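Local coordinates for defective in germ line development protein 3, isoform a (Caenorhabditis elegans, PDB 3N89) that is the Bicaudal-C orthologue GLD-3, which acts in germline development and may bind RNA, its four KH domains forming one globular platform, at residues Met22-Asn26 with Pro27-Thr31. Residues are numbered along the deposited sequence; the frame is centred on the assembly and turned at random.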
ATOM      1  N   MET A  22     -32.384   0.247  -0.293  1.00 41.53           N
ATOM      2  CA  MET A  22     -31.230   0.937  -0.835  1.00 41.22           C
ATOM      3  C   MET A  22     -31.590   2.404  -0.954  1.00 40.64           C
ATOM      4  O   MET A  22     -32.511   2.774  -1.683  1.00 41.29           O
ATOM      5  CB  MET A  22     -30.856   0.402  -2.218  1.00 44.65           C
ATOM      6  CG  MET A  22     -30.356  -1.035  -2.235  1.00 48.57           C
ATOM      7  SD  MET A  22     -29.179  -1.287  -3.586  1.00 52.77           S
ATOM      8  CE  MET A  22     -27.624  -1.017  -2.713  1.00 50.05           C
ATOM      9  N   ILE A  23     -30.876   3.242  -0.218  1.00 38.33           N
ATOM     10  CA  ILE A  23     -31.129   4.664  -0.279  1.00 34.12           C
ATOM     11  C   ILE A  23     -30.729   5.138  -1.671  1.00 32.73           C
ATOM     12  O   ILE A  23     -31.520   5.767  -2.377  1.00 31.18           O
ATOM     13  CB  ILE A  23     -30.313   5.407   0.792  1.00 34.47           C
ATOM     14  CG1 ILE A  23     -30.818   5.016   2.184  1.00 34.27           C
ATOM     15  CG2 ILE A  23     -30.408   6.910   0.577  1.00 32.63           C
ATOM     16  CD1 ILE A  23     -32.233   5.484   2.488  1.00 33.46           C
ATOM     17  N   GLU A  24     -29.507   4.814  -2.077  1.00 31.49           N
ATOM     18  CA  GLU A  24     -29.039   5.234  -3.390  1.00 30.82           C
ATOM     19  C   GLU A  24     -28.041   4.266  -4.006  1.00 30.39           C
ATOM     20  O   GLU A  24     -27.372   3.507  -3.305  1.00 30.16           O
ATOM     21  CB  GLU A  24     -28.399   6.625  -3.302  1.00 29.94           C
ATOM     22  CG  GLU A  24     -27.039   6.646  -2.622  1.00 30.40           C
ATOM     23  CD  GLU A  24     -26.475   8.053  -2.460  1.00 29.65           C
ATOM     24  OE1 GLU A  24     -26.402   8.795  -3.461  1.00 31.51           O
ATOM     25  OE2 GLU A  24     -26.096   8.409  -1.330  1.00 26.67           O
ATOM     26  N   ILE A  25     -27.967   4.300  -5.331  1.00 30.04           N
ATOM     27  CA  ILE A  25     -27.039   3.477  -6.096  1.00 29.13           C
ATOM     28  C   ILE A  25     -26.313   4.500  -6.973  1.00 27.95           C
ATOM     29  O   ILE A  25     -26.633   4.668  -8.149  1.00 26.65           O
ATOM     30  CB  ILE A  25     -27.793   2.468  -6.983  1.00 30.09           C
ATOM     31  CG1 ILE A  25     -28.772   1.662  -6.133  1.00 29.39           C
ATOM     32  CG2 ILE A  25     -26.809   1.515  -7.654  1.00 30.10           C
ATOM     33  CD1 ILE A  25     -29.654   0.725  -6.946  1.00 31.15           C
ATOM     34  N   ASN A  26     -25.354   5.195  -6.364  1.00 27.52           N
ATOM     35  CA  ASN A  26     -24.576   6.252  -7.015  1.00 26.20           C
ATOM     36  C   ASN A  26     -23.147   5.796  -7.319  1.00 25.76           C
ATOM     37  O   ASN A  26     -22.340   5.591  -6.408  1.00 24.65           O
ATOM     38  CB  ASN A  26     -24.536   7.473  -6.091  1.00 27.71           C
ATOM     39  CG  ASN A  26     -23.841   8.664  -6.713  1.00 27.84           C
ATOM     40  OD1 ASN A  26     -23.095   8.532  -7.684  1.00 29.87           O
ATOM     41  ND2 ASN A  26     -24.074   9.839  -6.141  1.00 27.22           N
ATOM     42  N   PRO A  27     -22.813   5.649  -8.610  1.00 25.95           N
ATOM     43  CA  PRO A  27     -21.485   5.215  -9.055  1.00 25.01           C
ATOM     44  C   PRO A  27     -20.320   6.055  -8.518  1.00 24.24           C
ATOM     45  O   PRO A  27     -19.209   5.543  -8.364  1.00 24.43           O
ATOM     46  CB  PRO A  27     -21.588   5.306 -10.572  1.00 26.32           C
ATOM     47  CG  PRO A  27     -23.031   5.050 -10.841  1.00 27.00           C
ATOM     48  CD  PRO A  27     -23.695   5.882  -9.769  1.00 26.33           C
ATOM     49  N   THR A  28     -20.575   7.332  -8.232  1.00 20.93           N
ATOM     50  CA  THR A  28     -19.535   8.224  -7.729  1.00 19.85           C
ATOM     51  C   THR A  28     -19.242   7.970  -6.263  1.00 20.06           C
ATOM     52  O   THR A  28     -18.366   8.608  -5.677  1.00 20.69           O
ATOM     53  CB  THR A  28     -19.933   9.710  -7.875  1.00 21.47           C
ATOM     54  OG1 THR A  28     -20.755  10.103  -6.768  1.00 18.67           O
ATOM     55  CG2 THR A  28     -20.699   9.927  -9.172  1.00 20.51           C
ATOM     56  N   ARG A  29     -19.993   7.047  -5.675  1.00 20.86           N
ATOM     57  CA  ARG A  29     -19.823   6.678  -4.277  1.00 21.17           C
ATOM     58  C   ARG A  29     -19.085   5.354  -4.305  1.00 20.80           C
ATOM     59  O   ARG A  29     -19.673   4.313  -4.597  1.00 20.15           O
ATOM     60  CB  ARG A  29     -21.184   6.501  -3.611  1.00 22.34           C
ATOM     61  CG  ARG A  29     -22.090   7.714  -3.732  1.00 23.65           C
ATOM     62  CD  ARG A  29     -21.494   8.920  -3.039  1.00 21.47           C
ATOM     63  NE  ARG A  29     -21.276   8.663  -1.622  1.00 22.39           N
ATOM     64  CZ  ARG A  29     -20.834   9.577  -0.766  1.00 23.73           C
ATOM     65  NH1 ARG A  29     -20.569  10.807  -1.194  1.00 23.66           N
ATOM     66  NH2 ARG A  29     -20.648   9.262   0.512  1.00 21.33           N
ATOM     67  N   VAL A  30     -17.797   5.381  -3.991  1.00 21.81           N
ATOM     68  CA  VAL A  30     -17.015   4.158  -4.057  1.00 23.57           C
ATOM     69  C   VAL A  30     -16.083   3.962  -2.876  1.00 24.77           C
ATOM     70  O   VAL A  30     -15.808   4.897  -2.132  1.00 24.90           O
ATOM     71  CB  VAL A  30     -16.155   4.144  -5.346  1.00 21.59           C
ATOM     72  CG1 VAL A  30     -16.997   4.544  -6.547  1.00 20.03           C
ATOM     73  CG2 VAL A  30     -14.984   5.098  -5.196  1.00 21.05           C
ATOM     74  N   THR A  31     -15.597   2.731  -2.728  1.00 26.85           N
ATOM     75  CA  THR A  31     -14.647   2.380  -1.676  1.00 29.50           C
ATOM     76  C   THR A  31     -13.324   1.979  -2.333  1.00 28.96           C
ATOM     77  O   THR A  31     -13.313   1.206  -3.294  1.00 31.81           O
ATOM     78  CB  THR A  31     -15.129   1.173  -0.840  1.00 31.27           C
ATOM     79  OG1 THR A  31     -16.272   1.546  -0.060  1.00 33.97           O
ATOM     80  CG2 THR A  31     -14.015   0.696   0.092  1.00 31.42           C
TER
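Asn26 reaches forward over the turn it begins and joins Thr28 and Arg29, a compact example of an Asx turn laid over a type I beta turn. Its OD1 accepts the backbone N-H of Thr28 at 2.8 Å, with an N-H...O angle of 151°, and also the hydroxyl OG1 of Thr28 at 3.0 Å. Both donors come from the same face of the amide, well above its plane, and this two-point grip should limit rotation of the group. With CG anti to the backbone N of Asn26 (chi1 -176°), the amide is carried forward to Thr28. In the backbone, Arg29 N donates to Asn26 O at 2.9 Å, the i+3 to i bond that closes the beta turn. Alongside it, CG of Arg29 packs on CB of Asn26 at 3.4 Å; the arginine chain is bent at chi2 and chi3, and its guanidinium plane is turned 50° from the amide. Glu24 OE2 lies 4.8 Å from Arg29 NE, too far for a salt bridge, although opposite charges could attract weakly across this exposed side. Pro27, at the second position of the turn, is buried against Leu336, Phe340 and Ile267, while its carbonyl accepts a hydrogen bond from Tyr332 of helix 325-335. The turn thus leads into strand 29-35 of the first KH domain, which lies between strand 83-87 and strand 260-268 of the fourth, one antiparallel sheet joining both domains.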